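Local coordinates for periplasmic binding protein (Sulfurospirillum deleyianum, PDB 4PAG) that probably captures a small solute in the periplasm for delivery to an ABC transporter, and here carries a bound histidine, at residues A[159-164]-A[292-297]; A[169-174]-A[226-231]; A[196-201]-A[286-291]; A[221-226]-A[247-252]. All coordinates share one frame; numbering follows the deposited sequence.

Interaction 1: residues A[159-164]-A[292-297]; sequences KTFVAS and RYPYKI
Phe161 carries this contact. Its ring projects from helix 141-163 onto the chain at Arg292, Tyr293 and Pro294. Pro294 CD sits over one face of the ring, 3.6 Å from Phe161 CD1. It makes a CH-pi contact at 4.0 Å from the Phe161 ring centroid, 30° off the ring normal. Tyr293 approaches the same face with its edge. The two rings form a T-shaped pair, with planes at 88° and centroids of Phe161 and Tyr293 5.8 Å apart. Arg292 meets the rim. Its CB lies in the ring plane, 4.0 Å from Phe161 CE1, and its carbonyl O comes obliquely to 3.4 Å from that CE1 atom. The Phe161 ring reaches these partners because CG is anti to the backbone N, chi1 169°.

Further bonds help to hold both sides. Ser164 folds back, and its OG donates to Phe161 O at 2.6 Å, in the carbonyl plane and on a lone pair. Ser164 N donates to the same oxygen, which is thus gripped twice. Tyr293 OH bonds to His282 ND1 on helix 277-288. Arg292 points its guanidinium toward Glu169, modelled unusually close, so the detail of this salt bridge is doubtful. With an alanine in place of Phe161, Tyr293 and Pro294 would probably lose their shared ring face, and a gap would open beneath them.

This is helix-to-loop packing near the surface. It ties the end of the long helix 141-163 to the link between helices 277-288 and 297-309. Helix 141-163 is probably the long helix that links the two lobes, as in Fe/B12-type binding proteins.

Interaction 2: residues A[169-174]-A[226-231]; sequences ERTKVY and DPEVII
Lys172 lies across the Glu228 side chain at about a right angle, and its carbons pass the carboxylate one after another. CB is 3.5 Å from Glu228 OE2, and CG and CD stay close to the same oxygen. The chain then bends at chi3, 67°, which carries the end toward Asp226. CE approaches Asp226 O, and NZ donates to it at 3.2 Å, from above the carbonyl plane. NZ also bonds to Tyr225 O, so it sits over the end of helix 219-225. Asp226 OD2 is 4.1 Å from Lys172 NZ, too far for a salt bridge.

Glu228 OE2 has its own bond to the Lys172 backbone. Lys172 N donates to it at 2.8 Å, nearly straight at 174° but from above the carboxylate plane. A water joins that oxygen to Arg170 O. Lys172 O accepts twice, from Glu228 N and Val229 N. The ladder continues with Tyr174 N to Val229 O at 3.1 Å and Ile231 N to Tyr174 O at 3.0 Å.

Val173 and Val229 share one face of the sheet, where Leu288 packs on both. Tyr174 and Ile230 share the other, and there Tyr174 CB meets Pro227 CB at 3.7 Å. Strands 172-176 and 229-232 are the central pair of a parallel four-stranded sheet, consistent with the alpha/beta lobe of a periplasmic binding protein.

Interaction 3: residues A[196-201]-A[286-291]; sequences ALAGGN and SKLYPT
Ala198 opens the contact just past helix 193-197. Its CB lies 4.2 Å from Leu288 CD1. Its carbonyl O faces the edge of the Tyr289 ring, near the ring plane and 3.6 Å from Tyr289 CE2. This oxygen is buried and has no hydrogen-bond partner in the model.

Gly199 follows with positive phi, 93°, and closes the helix in a Schellman motif. A CB here would be jammed against the preceding carbonyl O, which by itself calls for glycine, and it would also sit tightly against Tyr289 CE2. Gly199 O accepts from Tyr289 OH at 2.6 Å, with the donor 36° out of the carbonyl plane. Tyr289 CG is anti to its own carbonyl carbon, chi1 -59°, and this aims the ring edge-on at the turn.

At Gly200 the backbone runs past Leu288 CD1, which is 3.6 Å from Gly200 N. A side chain at this glycine would crowd that methyl. Asn201 then enters the sheet beside Thr171.

Tyr289 OH has a second partner, since Thr171 N donates to it. The hydroxyl therefore gives one bond and takes another, joining the turn to the chain at Thr171, next to strand 172-176. A phenylalanine in place of Tyr289 would probably leave Gly199 O and Thr171 N without this shared mate. The chemistry implies a buried polar tie set among apolar contacts, with one phenol oxygen serving two backbone groups.

Interaction 4: residues A[221-226]-A[247-252]; sequences QIILYD and WAVLKA
Trp247 begins the second segment and meets Ile222 at its rim. Ile222 CD1 lies near the indole plane, 4.3 Å from Trp247 CH2. The indole is steadied by rings outside this pair, for Phe219 and Phe237 both make edge-to-face contacts with it.

Val249 comes next and reaches Ile223. Its CG1 lies between the backbone N and the carbonyl carbon, chi1 65°, and this methyl does the touching. It rests 3.8 Å from Ile223 CD1 and about as near to Ile223 CG1. The two side chains cross at roughly a right angle on the outer side of the contact.

Leu250 sits at the N-cap position before helix 251-254. Its backbone N bonds to Trp247 O, which closes the short 3-10 turn. Its two methyls divide the work. CD1 touches Ile222 CG2 at 4.1 Å and also lies in the plane of the Trp247 ring, at its edge. CD2 packs against the helix backbone, 3.9 Å from Ile223 CA, and also faces Ile222 O.

Lys251 adds a looser touch, with CG 4.1 Å from Asp226 OD1. Its chain bends at chi2, -82°, and the amino end leads away from the carboxylate.

The contact is thus apolar apart from its Asp226 end. It packs helix 219-225 against the turn that leads into helix 251-254. Strand 229-232 lies beneath them, where Ile230 receives both Leu250 and Ala252. Ile222 also touches Leu182 and Val217, both in loops.

Interactions 1, 2 and 3 form one connected region. Interaction 3 has its centre about 8 Å from the centres of both interactions 1 and 2. Val162 CG2 packs 3.4 Å from Leu197 O, which joins interaction 1 to interaction 3. Thr171 OG1 probably bonds to Leu288 O at 2.8 Å, and Thr171 O to Asn201 N, which join interactions 2 and 3. Interaction 4 touches interaction 2 alone. They share Asp226, and Tyr174 OH lies 3.4 Å from Ile222 CD1. Interaction 2 does not touch the ligand. The Ile231 side chain is about 10 Å from the bound histidine, but it packs on Val261, which lines the pocket.

Interaction 1: residues A[159-164]-A[292-297]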
loop_
_atom_site.group_PDB
_atom_site.type_symbol
_atom_site.label_atom_id
_atom_site.label_comp_id
_atom_site.label_asym_id
_atom_site.label_seq_id
_atom_site.Cartn_x
_atom_site.Cartn_y
_atom_site.Cartn_z
ATOM N N LYS A 159 -14.543 -0.384 9.298
ATOM C CA LYS A 159 -15.570 -1.372 8.939
ATOM C C LYS A 159 -16.935 -1.024 9.525
ATOM O O LYS A 159 -17.959 -1.103 8.843
ATOM C CB LYS A 159 -15.164 -2.765 9.411
ATOM C CG LYS A 159 -16.071 -3.874 8.905
ATOM C CD LYS A 159 -15.649 -5.246 9.412
ATOM C CE LYS A 159 -16.431 -6.332 8.685
ATOM N NZ LYS A 159 -16.481 -7.614 9.437
ATOM N N THR A 160 -16.938 -0.641 10.792
ATOM C CA THR A 160 -18.160 -0.253 11.471
ATOM C C THR A 160 -18.745 1.018 10.854
ATOM O O THR A 160 -19.945 1.081 10.608
ATOM C CB THR A 160 -17.917 -0.091 12.979
ATOM O OG1 THR A 160 -17.510 -1.359 13.507
ATOM C CG2 THR A 160 -19.183 0.351 13.697
ATOM N N PHE A 161 -17.904 2.010 10.570
ATOM C CA PHE A 161 -18.380 3.225 9.900
ATOM C C PHE A 161 -18.970 2.946 8.503
ATOM O O PHE A 161 -20.076 3.395 8.189
ATOM C CB PHE A 161 -17.281 4.287 9.797
ATOM C CG PHE A 161 -17.652 5.433 8.901
ATOM C CD1 PHE A 161 -18.656 6.307 9.271
ATOM C CD2 PHE A 161 -17.038 5.601 7.667
ATOM C CE1 PHE A 161 -19.025 7.352 8.448
ATOM C CE2 PHE A 161 -17.414 6.639 6.834
ATOM C CZ PHE A 161 -18.407 7.517 7.229
ATOM N N VAL A 162 -18.239 2.212 7.671
ATOM C CA VAL A 162 -18.698 1.922 6.311
ATOM C C VAL A 162 -20.023 1.136 6.321
ATOM O O VAL A 162 -20.925 1.413 5.519
ATOM C CB VAL A 162 -17.604 1.210 5.480
ATOM C CG1 VAL A 162 -18.162 0.697 4.165
ATOM C CG2 VAL A 162 -16.459 2.171 5.207
ATOM N N ALA A 163 -20.158 0.192 7.250
ATOM C CA ALA A 163 -21.423 -0.537 7.423
ATOM C C ALA A 163 -22.621 0.378 7.708
ATOM O O ALA A 163 -23.753 0.030 7.377
ATOM C CB ALA A 163 -21.293 -1.588 8.521
ATOM N N SER A 164 -22.384 1.541 8.310
ATOM C CA SER A 164 -23.468 2.494 8.594
ATOM C C SER A 164 -23.930 3.319 7.379
ATOM O O SER A 164 -24.905 4.069 7.475
ATOM C CB SER A 164 -23.068 3.432 9.740
ATOM O OG SER A 164 -22.189 4.459 9.310
ATOM N N ARG A 292 -20.137 12.779 7.334
ATOM C CA ARG A 292 -20.449 11.592 8.142
ATOM C C ARG A 292 -19.222 10.987 8.834
ATOM O O ARG A 292 -19.356 10.371 9.884
ATOM C CB ARG A 292 -21.113 10.511 7.286
ATOM C CG ARG A 292 -22.515 10.833 6.759
ATOM C CD ARG A 292 -22.685 10.208 5.376
ATOM N NE ARG A 292 -24.060 9.908 4.989
ATOM C CZ ARG A 292 -24.793 8.907 5.478
ATOM N NH1 ARG A 292 -24.322 8.105 6.427
ATOM N NH2 ARG A 292 -26.026 8.724 5.035
ATOM N N TYR A 293 -18.036 11.140 8.254
ATOM C CA TYR A 293 -16.832 10.511 8.821
ATOM C C TYR A 293 -16.610 11.026 10.245
ATOM O O TYR A 293 -16.406 12.207 10.438
ATOM C CB TYR A 293 -15.610 10.794 7.943
ATOM C CG TYR A 293 -14.338 10.162 8.449
ATOM C CD1 TYR A 293 -14.093 8.804 8.276
ATOM C CD2 TYR A 293 -13.376 10.923 9.096
ATOM C CE1 TYR A 293 -12.920 8.221 8.746
ATOM C CE2 TYR A 293 -12.206 10.349 9.566
ATOM C CZ TYR A 293 -11.988 9.003 9.385
ATOM O OH TYR A 293 -10.827 8.460 9.863
ATOM N N PRO A 294 -16.657 10.136 11.249
ATOM C CA PRO A 294 -16.718 10.588 12.636
ATOM C C PRO A 294 -15.384 10.784 13.368
ATOM O O PRO A 294 -15.401 11.164 14.532
ATOM C CB PRO A 294 -17.504 9.460 13.307
ATOM C CG PRO A 294 -17.032 8.254 12.596
ATOM C CD PRO A 294 -16.805 8.673 11.164
ATOM N N TYR A 295 -14.251 10.532 12.718
ATOM C CA TYR A 295 -12.945 10.655 13.378
ATOM C C TYR A 295 -12.213 11.922 12.952
ATOM O O TYR A 295 -12.630 12.607 12.020
ATOM C CB TYR A 295 -12.092 9.410 13.099
ATOM C CG TYR A 295 -12.791 8.146 13.537
ATOM C CD1 TYR A 295 -12.952 7.858 14.895
ATOM C CD2 TYR A 295 -13.331 7.259 12.609
ATOM C CE1 TYR A 295 -13.615 6.709 15.314
ATOM C CE2 TYR A 295 -13.997 6.113 13.018
ATOM C CZ TYR A 295 -14.133 5.848 14.370
ATOM O OH TYR A 295 -14.792 4.722 14.771
ATOM N N LYS A 296 -11.137 12.239 13.666
ATOM C CA LYS A 296 -10.275 13.360 13.319
ATOM C C LYS A 296 -9.068 12.799 12.583
ATOM O O LYS A 296 -8.175 12.198 13.187
ATOM C CB LYS A 296 -9.874 14.132 14.576
ATOM C CG LYS A 296 -11.086 14.747 15.275
ATOM C CD LYS A 296 -11.010 14.681 16.793
ATOM C CE LYS A 296 -10.512 15.975 17.413
ATOM N NZ LYS A 296 -10.945 16.092 18.836
ATOM N N ILE A 297 -9.073 12.967 11.267
ATOM C CA ILE A 297 -8.076 12.343 10.409
ATOM C C ILE A 297 -6.667 12.805 10.762
ATOM O O ILE A 297 -5.745 11.986 10.816
ATOM C CB ILE A 297 -8.406 12.533 8.897
ATOM C CG1 ILE A 297 -7.463 11.705 8.023
ATOM C CG2 ILE A 297 -8.377 14.001 8.479
ATOM C CD1 ILE A 297 -7.561 10.213 8.265
#

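Interaction 2: residues A[169-174]-A[226-231]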
loop_
_atom_site.group_PDB
_atom_site.type_symbol
_atom_site.label_atom_id
_atom_site.label_comp_id
_atom_site.label_asym_id
_atom_site.label_seq_id
_atom_site.Cartn_x
_atom_site.Cartn_y
_atom_site.Cartn_z
ATOM N N GLU A 169 -26.324 5.089 -0.829
ATOM C CA GLU A 169 -25.729 6.369 -0.451
ATOM C C GLU A 169 -24.195 6.369 -0.536
ATOM O O GLU A 169 -23.560 7.322 -0.089
ATOM C CB GLU A 169 -26.177 6.757 0.960
ATOM C CG GLU A 169 -27.668 7.070 1.062
ATOM C CD GLU A 169 -28.123 7.364 2.481
ATOM O OE1 GLU A 169 -27.265 7.574 3.361
ATOM O OE2 GLU A 169 -29.351 7.391 2.717
ATOM N N ARG A 170 -23.604 5.323 -1.117
ATOM C CA ARG A 170 -22.147 5.232 -1.224
ATOM C C ARG A 170 -21.621 6.224 -2.254
ATOM O O ARG A 170 -22.163 6.338 -3.353
ATOM C CB ARG A 170 -21.708 3.815 -1.601
ATOM C CG ARG A 170 -22.101 2.742 -0.591
ATOM C CD ARG A 170 -21.151 2.720 0.582
ATOM N NE ARG A 170 -21.567 1.816 1.659
ATOM C CZ ARG A 170 -21.086 0.591 1.873
ATOM N NH1 ARG A 170 -20.172 0.058 1.078
ATOM N NH2 ARG A 170 -21.533 -0.115 2.905
ATOM N N THR A 171 -20.550 6.925 -1.901
ATOM C CA THR A 171 -19.995 7.988 -2.740
ATOM C C THR A 171 -19.339 7.416 -3.997
ATOM O O THR A 171 -18.462 6.570 -3.902
ATOM C CB THR A 171 -18.959 8.797 -1.934
ATOM O OG1 THR A 171 -19.590 9.336 -0.770
ATOM C CG2 THR A 171 -18.342 9.937 -2.751
ATOM N N LYS A 172 -19.759 7.885 -5.173
ATOM C CA LYS A 172 -19.109 7.488 -6.423
ATOM C C LYS A 172 -17.717 8.114 -6.518
ATOM O O LYS A 172 -17.556 9.327 -6.345
ATOM C CB LYS A 172 -19.949 7.891 -7.631
ATOM C CG LYS A 172 -21.280 7.155 -7.726
ATOM C CD LYS A 172 -22.249 7.853 -8.668
ATOM C CE LYS A 172 -21.792 7.806 -10.114
ATOM N NZ LYS A 172 -22.574 8.753 -10.967
ATOM N N VAL A 173 -16.715 7.281 -6.787
ATOM C CA VAL A 173 -15.336 7.740 -6.842
ATOM C C VAL A 173 -14.624 7.217 -8.099
ATOM O O VAL A 173 -14.794 6.058 -8.502
ATOM C CB VAL A 173 -14.565 7.386 -5.531
ATOM C CG1 VAL A 173 -14.609 5.899 -5.217
ATOM C CG2 VAL A 173 -13.119 7.861 -5.590
ATOM N N TYR A 174 -13.842 8.100 -8.718
ATOM C CA TYR A 174 -12.983 7.768 -9.835
ATOM C C TYR A 174 -11.537 7.861 -9.374
ATOM O O TYR A 174 -11.114 8.876 -8.827
ATOM C CB TYR A 174 -13.221 8.720 -11.012
ATOM C CG TYR A 174 -12.292 8.476 -12.177
ATOM C CD1 TYR A 174 -12.352 7.287 -12.894
ATOM C CD2 TYR A 174 -11.334 9.415 -12.547
ATOM C CE1 TYR A 174 -11.496 7.044 -13.948
ATOM C CE2 TYR A 174 -10.468 9.181 -13.608
ATOM C CZ TYR A 174 -10.561 7.991 -14.303
ATOM O OH TYR A 174 -9.729 7.735 -15.354
ATOM N N ASP A 226 -19.512 10.355 -14.052
ATOM C CA ASP A 226 -19.999 11.412 -13.163
ATOM C C ASP A 226 -19.588 11.173 -11.693
ATOM O O ASP A 226 -20.440 11.108 -10.800
ATOM C CB ASP A 226 -21.531 11.519 -13.305
ATOM C CG ASP A 226 -22.134 12.687 -12.522
ATOM O OD1 ASP A 226 -21.453 13.713 -12.337
ATOM O OD2 ASP A 226 -23.308 12.578 -12.095
ATOM N N PRO A 227 -18.277 11.032 -11.432
ATOM C CA PRO A 227 -17.903 10.750 -10.043
ATOM C C PRO A 227 -18.182 11.936 -9.123
ATOM O O PRO A 227 -18.174 13.091 -9.566
ATOM C CB PRO A 227 -16.395 10.485 -10.134
ATOM C CG PRO A 227 -15.953 11.295 -11.313
ATOM C CD PRO A 227 -17.088 11.179 -12.297
ATOM N N GLU A 228 -18.446 11.641 -7.856
ATOM C CA GLU A 228 -18.634 12.676 -6.846
ATOM C C GLU A 228 -17.291 13.117 -6.275
ATOM O O GLU A 228 -17.113 14.290 -5.933
ATOM C CB GLU A 228 -19.551 12.179 -5.735
ATOM C CG GLU A 228 -20.939 11.825 -6.233
ATOM C CD GLU A 228 -21.739 11.019 -5.227
ATOM O OE1 GLU A 228 -22.300 11.638 -4.298
ATOM O OE2 GLU A 228 -21.812 9.778 -5.369
ATOM N N VAL A 229 -16.362 12.171 -6.166
ATOM C CA VAL A 229 -15.009 12.440 -5.701
ATOM C C VAL A 229 -13.995 11.840 -6.677
ATOM O O VAL A 229 -14.203 10.750 -7.218
ATOM C CB VAL A 229 -14.776 11.869 -4.286
ATOM C CG1 VAL A 229 -13.308 11.949 -3.895
ATOM C CG2 VAL A 229 -15.620 12.609 -3.248
ATOM N N ILE A 230 -12.897 12.556 -6.893
ATOM C CA ILE A 230 -11.797 12.042 -7.691
ATOM C C ILE A 230 -10.540 11.956 -6.829
ATOM O O ILE A 230 -10.123 12.931 -6.205
ATOM C CB ILE A 230 -11.538 12.886 -8.952
ATOM C CG1 ILE A 230 -12.749 12.834 -9.893
ATOM C CG2 ILE A 230 -10.274 12.389 -9.653
ATOM C CD1 ILE A 230 -12.725 13.855 -11.013
ATOM N N ILE A 231 -9.954 10.765 -6.786
ATOM C CA ILE A 231 -8.702 10.534 -6.081
ATOM C C ILE A 231 -7.599 10.417 -7.125
ATOM O O ILE A 231 -7.688 9.587 -8.030
ATOM C CB ILE A 231 -8.774 9.243 -5.237
ATOM C CG1 ILE A 231 -9.909 9.317 -4.204
ATOM C CG2 ILE A 231 -7.446 8.969 -4.541
ATOM C CD1 ILE A 231 -9.796 10.441 -3.195
HETATM O O HOH W 1 -24.193 8.612 -4.145
#

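Interaction 3: residues A[196-201]-A[286-291]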
loop_
_atom_site.group_PDB
_atom_site.type_symbol
_atom_site.label_atom_id
_atom_site.label_comp_id
_atom_site.label_asym_id
_atom_site.label_seq_id
_atom_site.Cartn_x
_atom_site.Cartn_y
_atom_site.Cartn_z
ATOM N N ALA A 196 -12.532 0.888 -2.041
ATOM C CA ALA A 196 -13.730 0.106 -1.718
ATOM C C ALA A 196 -13.861 -0.120 -0.213
ATOM O O ALA A 196 -14.966 -0.084 0.332
ATOM C CB ALA A 196 -13.696 -1.225 -2.449
ATOM N N LEU A 197 -12.734 -0.349 0.457
ATOM C CA LEU A 197 -12.728 -0.549 1.912
ATOM C C LEU A 197 -13.211 0.694 2.664
ATOM O O LEU A 197 -13.811 0.594 3.741
ATOM C CB LEU A 197 -11.321 -0.911 2.382
ATOM C CG LEU A 197 -11.205 -1.490 3.786
ATOM C CD1 LEU A 197 -11.838 -2.873 3.843
ATOM C CD2 LEU A 197 -9.742 -1.543 4.207
ATOM N N ALA A 198 -12.952 1.859 2.080
ATOM C CA ALA A 198 -13.385 3.127 2.643
ATOM C C ALA A 198 -14.856 3.461 2.351
ATOM O O ALA A 198 -15.326 4.512 2.748
ATOM C CB ALA A 198 -12.492 4.239 2.120
ATOM N N GLY A 199 -15.565 2.586 1.646
ATOM C CA GLY A 199 -16.982 2.788 1.341
ATOM C C GLY A 199 -17.245 3.473 0.010
ATOM O O GLY A 199 -18.324 4.015 -0.211
ATOM N N GLY A 200 -16.269 3.437 -0.889
ATOM C CA GLY A 200 -16.430 4.028 -2.203
ATOM C C GLY A 200 -17.187 3.136 -3.169
ATOM O O GLY A 200 -17.113 1.906 -3.094
ATOM N N ASN A 201 -17.929 3.774 -4.066
ATOM C CA ASN A 201 -18.513 3.117 -5.224
ATOM C C ASN A 201 -17.614 3.439 -6.417
ATOM O O ASN A 201 -17.739 4.495 -7.070
ATOM C CB ASN A 201 -19.946 3.605 -5.428
ATOM C CG ASN A 201 -20.611 3.001 -6.636
ATOM O OD1 ASN A 201 -19.996 2.299 -7.423
ATOM N ND2 ASN A 201 -21.893 3.283 -6.794
ATOM N N SER A 286 -12.527 9.923 4.858
ATOM C CA SER A 286 -12.683 11.329 5.241
ATOM C C SER A 286 -13.016 12.209 4.033
ATOM O O SER A 286 -13.727 13.198 4.167
ATOM C CB SER A 286 -11.431 11.859 5.953
ATOM O OG SER A 286 -10.371 12.154 5.045
ATOM N N LYS A 287 -12.509 11.843 2.861
ATOM C CA LYS A 287 -12.798 12.583 1.636
ATOM C C LYS A 287 -14.131 12.162 1.003
ATOM O O LYS A 287 -14.826 12.994 0.438
ATOM C CB LYS A 287 -11.657 12.414 0.628
ATOM C CG LYS A 287 -10.297 12.909 1.107
ATOM C CD LYS A 287 -10.331 14.350 1.612
ATOM C CE LYS A 287 -8.941 14.829 1.989
ATOM N NZ LYS A 287 -9.020 15.999 2.900
ATOM N N LEU A 288 -14.483 10.881 1.095
ATOM C CA LEU A 288 -15.757 10.385 0.555
ATOM C C LEU A 288 -16.977 10.829 1.384
ATOM O O LEU A 288 -18.065 11.013 0.846
ATOM C CB LEU A 288 -15.734 8.859 0.466
ATOM C CG LEU A 288 -14.677 8.189 -0.421
ATOM C CD1 LEU A 288 -14.855 6.670 -0.366
ATOM C CD2 LEU A 288 -14.739 8.687 -1.854
ATOM N N TYR A 289 -16.774 10.997 2.688
ATOM C CA TYR A 289 -17.848 11.253 3.646
ATOM C C TYR A 289 -17.471 12.409 4.563
ATOM O O TYR A 289 -17.330 12.230 5.769
ATOM C CB TYR A 289 -18.145 9.979 4.440
ATOM C CG TYR A 289 -18.555 8.871 3.516
ATOM C CD1 TYR A 289 -19.802 8.898 2.901
ATOM C CD2 TYR A 289 -17.672 7.837 3.180
ATOM C CE1 TYR A 289 -20.183 7.916 2.017
ATOM C CE2 TYR A 289 -18.053 6.844 2.287
ATOM C CZ TYR A 289 -19.310 6.898 1.706
ATOM O OH TYR A 289 -19.725 5.936 0.819
ATOM N N PRO A 290 -17.310 13.613 3.986
ATOM C CA PRO A 290 -16.835 14.760 4.777
ATOM C C PRO A 290 -17.754 15.146 5.937
ATOM O O PRO A 290 -17.273 15.670 6.939
ATOM C CB PRO A 290 -16.734 15.901 3.753
ATOM C CG PRO A 290 -17.514 15.465 2.573
ATOM C CD PRO A 290 -17.511 13.960 2.568
ATOM N N THR A 291 -19.050 14.884 5.813
ATOM C CA THR A 291 -19.978 15.195 6.897
ATOM C C THR A 291 -20.231 14.008 7.836
ATOM O O THR A 291 -20.501 14.211 9.014
ATOM C CB THR A 291 -21.315 15.730 6.354
ATOM O OG1 THR A 291 -21.938 14.736 5.534
ATOM C CG2 THR A 291 -21.083 16.984 5.537
#

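Interaction 4: residues A[221-226]-A[247-252]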
loop_
_atom_site.group_PDB
_atom_site.type_symbol
_atom_site.label_atom_id
_atom_site.label_comp_id
_atom_site.label_asym_id
_atom_site.label_seq_id
_atom_site.Cartn_x
_atom_site.Cartn_y
_atom_site.Cartn_z
ATOM N N GLN A 221 -15.759 8.935 -21.262
ATOM C CA GLN A 221 -16.209 7.922 -20.312
ATOM C C GLN A 221 -16.233 8.430 -18.861
ATOM O O GLN A 221 -17.139 8.103 -18.094
ATOM C CB GLN A 221 -15.304 6.695 -20.400
ATOM C CG GLN A 221 -15.808 5.519 -19.582
ATOM C CD GLN A 221 -17.155 5.043 -20.074
ATOM O OE1 GLN A 221 -17.287 4.674 -21.228
ATOM N NE2 GLN A 221 -18.159 5.066 -19.212
ATOM N N ILE A 222 -15.232 9.218 -18.487
ATOM C CA ILE A 222 -15.175 9.800 -17.136
ATOM C C ILE A 222 -16.363 10.743 -16.916
ATOM O O ILE A 222 -16.995 10.720 -15.859
ATOM C CB ILE A 222 -13.844 10.533 -16.887
ATOM C CG1 ILE A 222 -12.681 9.536 -16.953
ATOM C CG2 ILE A 222 -13.866 11.249 -15.538
ATOM C CD1 ILE A 222 -11.315 10.165 -17.140
ATOM N N ILE A 223 -16.675 11.550 -17.925
ATOM C CA ILE A 223 -17.875 12.393 -17.879
ATOM C C ILE A 223 -19.123 11.550 -17.635
ATOM O O ILE A 223 -19.955 11.906 -16.792
ATOM C CB ILE A 223 -18.052 13.220 -19.167
ATOM C CG1 ILE A 223 -16.948 14.266 -19.284
ATOM C CG2 ILE A 223 -19.427 13.890 -19.195
ATOM C CD1 ILE A 223 -16.948 15.003 -20.609
ATOM N N LEU A 224 -19.258 10.438 -18.359
ATOM C CA LEU A 224 -20.412 9.547 -18.182
ATOM C C LEU A 224 -20.479 8.992 -16.770
ATOM O O LEU A 224 -21.556 8.926 -16.186
ATOM C CB LEU A 224 -20.395 8.387 -19.185
ATOM C CG LEU A 224 -20.707 8.757 -20.629
ATOM C CD1 LEU A 224 -20.402 7.587 -21.552
ATOM C CD2 LEU A 224 -22.161 9.203 -20.780
ATOM N N TYR A 225 -19.325 8.607 -16.222
ATOM C CA TYR A 225 -19.266 8.055 -14.878
ATOM C C TYR A 225 -19.702 9.059 -13.797
ATOM O O TYR A 225 -20.201 8.655 -12.748
ATOM C CB TYR A 225 -17.862 7.506 -14.569
ATOM C CG TYR A 225 -17.488 6.173 -15.219
ATOM C CD1 TYR A 225 -18.452 5.206 -15.524
ATOM C CD2 TYR A 225 -16.148 5.853 -15.462
ATOM C CE1 TYR A 225 -18.096 3.986 -16.088
ATOM C CE2 TYR A 225 -15.779 4.629 -16.020
ATOM C CZ TYR A 225 -16.754 3.702 -16.335
ATOM O OH TYR A 225 -16.402 2.484 -16.887
ATOM N N ASP A 226 -19.512 10.355 -14.052
ATOM C CA ASP A 226 -19.999 11.412 -13.163
ATOM C C ASP A 226 -19.588 11.173 -11.693
ATOM O O ASP A 226 -20.440 11.108 -10.800
ATOM C CB ASP A 226 -21.531 11.519 -13.305
ATOM C CG ASP A 226 -22.134 12.687 -12.522
ATOM O OD1 ASP A 226 -21.453 13.713 -12.337
ATOM O OD2 ASP A 226 -23.308 12.578 -12.095
ATOM N N TRP A 247 -12.010 20.049 -17.974
ATOM C CA TRP A 247 -12.332 19.251 -16.789
ATOM C C TRP A 247 -13.396 19.891 -15.898
ATOM O O TRP A 247 -13.969 19.222 -15.053
ATOM C CB TRP A 247 -11.079 18.959 -15.978
ATOM C CG TRP A 247 -10.122 18.117 -16.726
ATOM C CD1 TRP A 247 -9.090 18.547 -17.498
ATOM C CD2 TRP A 247 -10.120 16.692 -16.805
ATOM N NE1 TRP A 247 -8.430 17.479 -18.044
ATOM C CE2 TRP A 247 -9.041 16.325 -17.635
ATOM C CE3 TRP A 247 -10.915 15.689 -16.246
ATOM C CZ2 TRP A 247 -8.747 15.004 -17.931
ATOM C CZ3 TRP A 247 -10.616 14.368 -16.537
ATOM C CH2 TRP A 247 -9.532 14.038 -17.364
ATOM N N ALA A 248 -13.665 21.175 -16.091
ATOM C CA ALA A 248 -14.695 21.870 -15.318
ATOM C C ALA A 248 -16.113 21.361 -15.604
ATOM O O ALA A 248 -17.039 21.716 -14.894
ATOM C CB ALA A 248 -14.613 23.370 -15.568
ATOM N N VAL A 249 -16.291 20.554 -16.649
ATOM C CA VAL A 249 -17.573 19.875 -16.872
ATOM C C VAL A 249 -17.949 18.942 -15.712
ATOM O O VAL A 249 -19.125 18.692 -15.467
ATOM C CB VAL A 249 -17.588 19.093 -18.211
ATOM C CG1 VAL A 249 -16.582 17.947 -18.223
ATOM C CG2 VAL A 249 -18.970 18.551 -18.483
ATOM N N LEU A 250 -16.949 18.434 -14.999
ATOM C CA LEU A 250 -17.183 17.474 -13.927
ATOM C C LEU A 250 -17.622 18.156 -12.634
ATOM O O LEU A 250 -16.989 19.114 -12.183
ATOM C CB LEU A 250 -15.907 16.680 -13.664
ATOM C CG LEU A 250 -15.391 15.807 -14.810
ATOM C CD1 LEU A 250 -14.062 15.178 -14.433
ATOM C CD2 LEU A 250 -16.390 14.722 -15.176
ATOM N N LYS A 251 -18.685 17.642 -12.020
ATOM C CA LYS A 251 -19.176 18.190 -10.752
ATOM C C LYS A 251 -18.121 18.070 -9.639
ATOM O O LYS A 251 -18.007 18.952 -8.799
ATOM C CB LYS A 251 -20.484 17.516 -10.317
ATOM C CG LYS A 251 -21.638 17.635 -11.312
ATOM C CD LYS A 251 -22.400 18.958 -11.222
ATOM C CE LYS A 251 -23.604 18.955 -12.165
ATOM N NZ LYS A 251 -24.469 20.181 -12.121
ATOM N N ALA A 252 -17.350 16.985 -9.627
ATOM C CA ALA A 252 -16.293 16.831 -8.636
ATOM C C ALA A 252 -15.299 17.990 -8.734
ATOM O O ALA A 252 -14.807 18.473 -7.714
ATOM C CB ALA A 252 -15.578 15.496 -8.804
#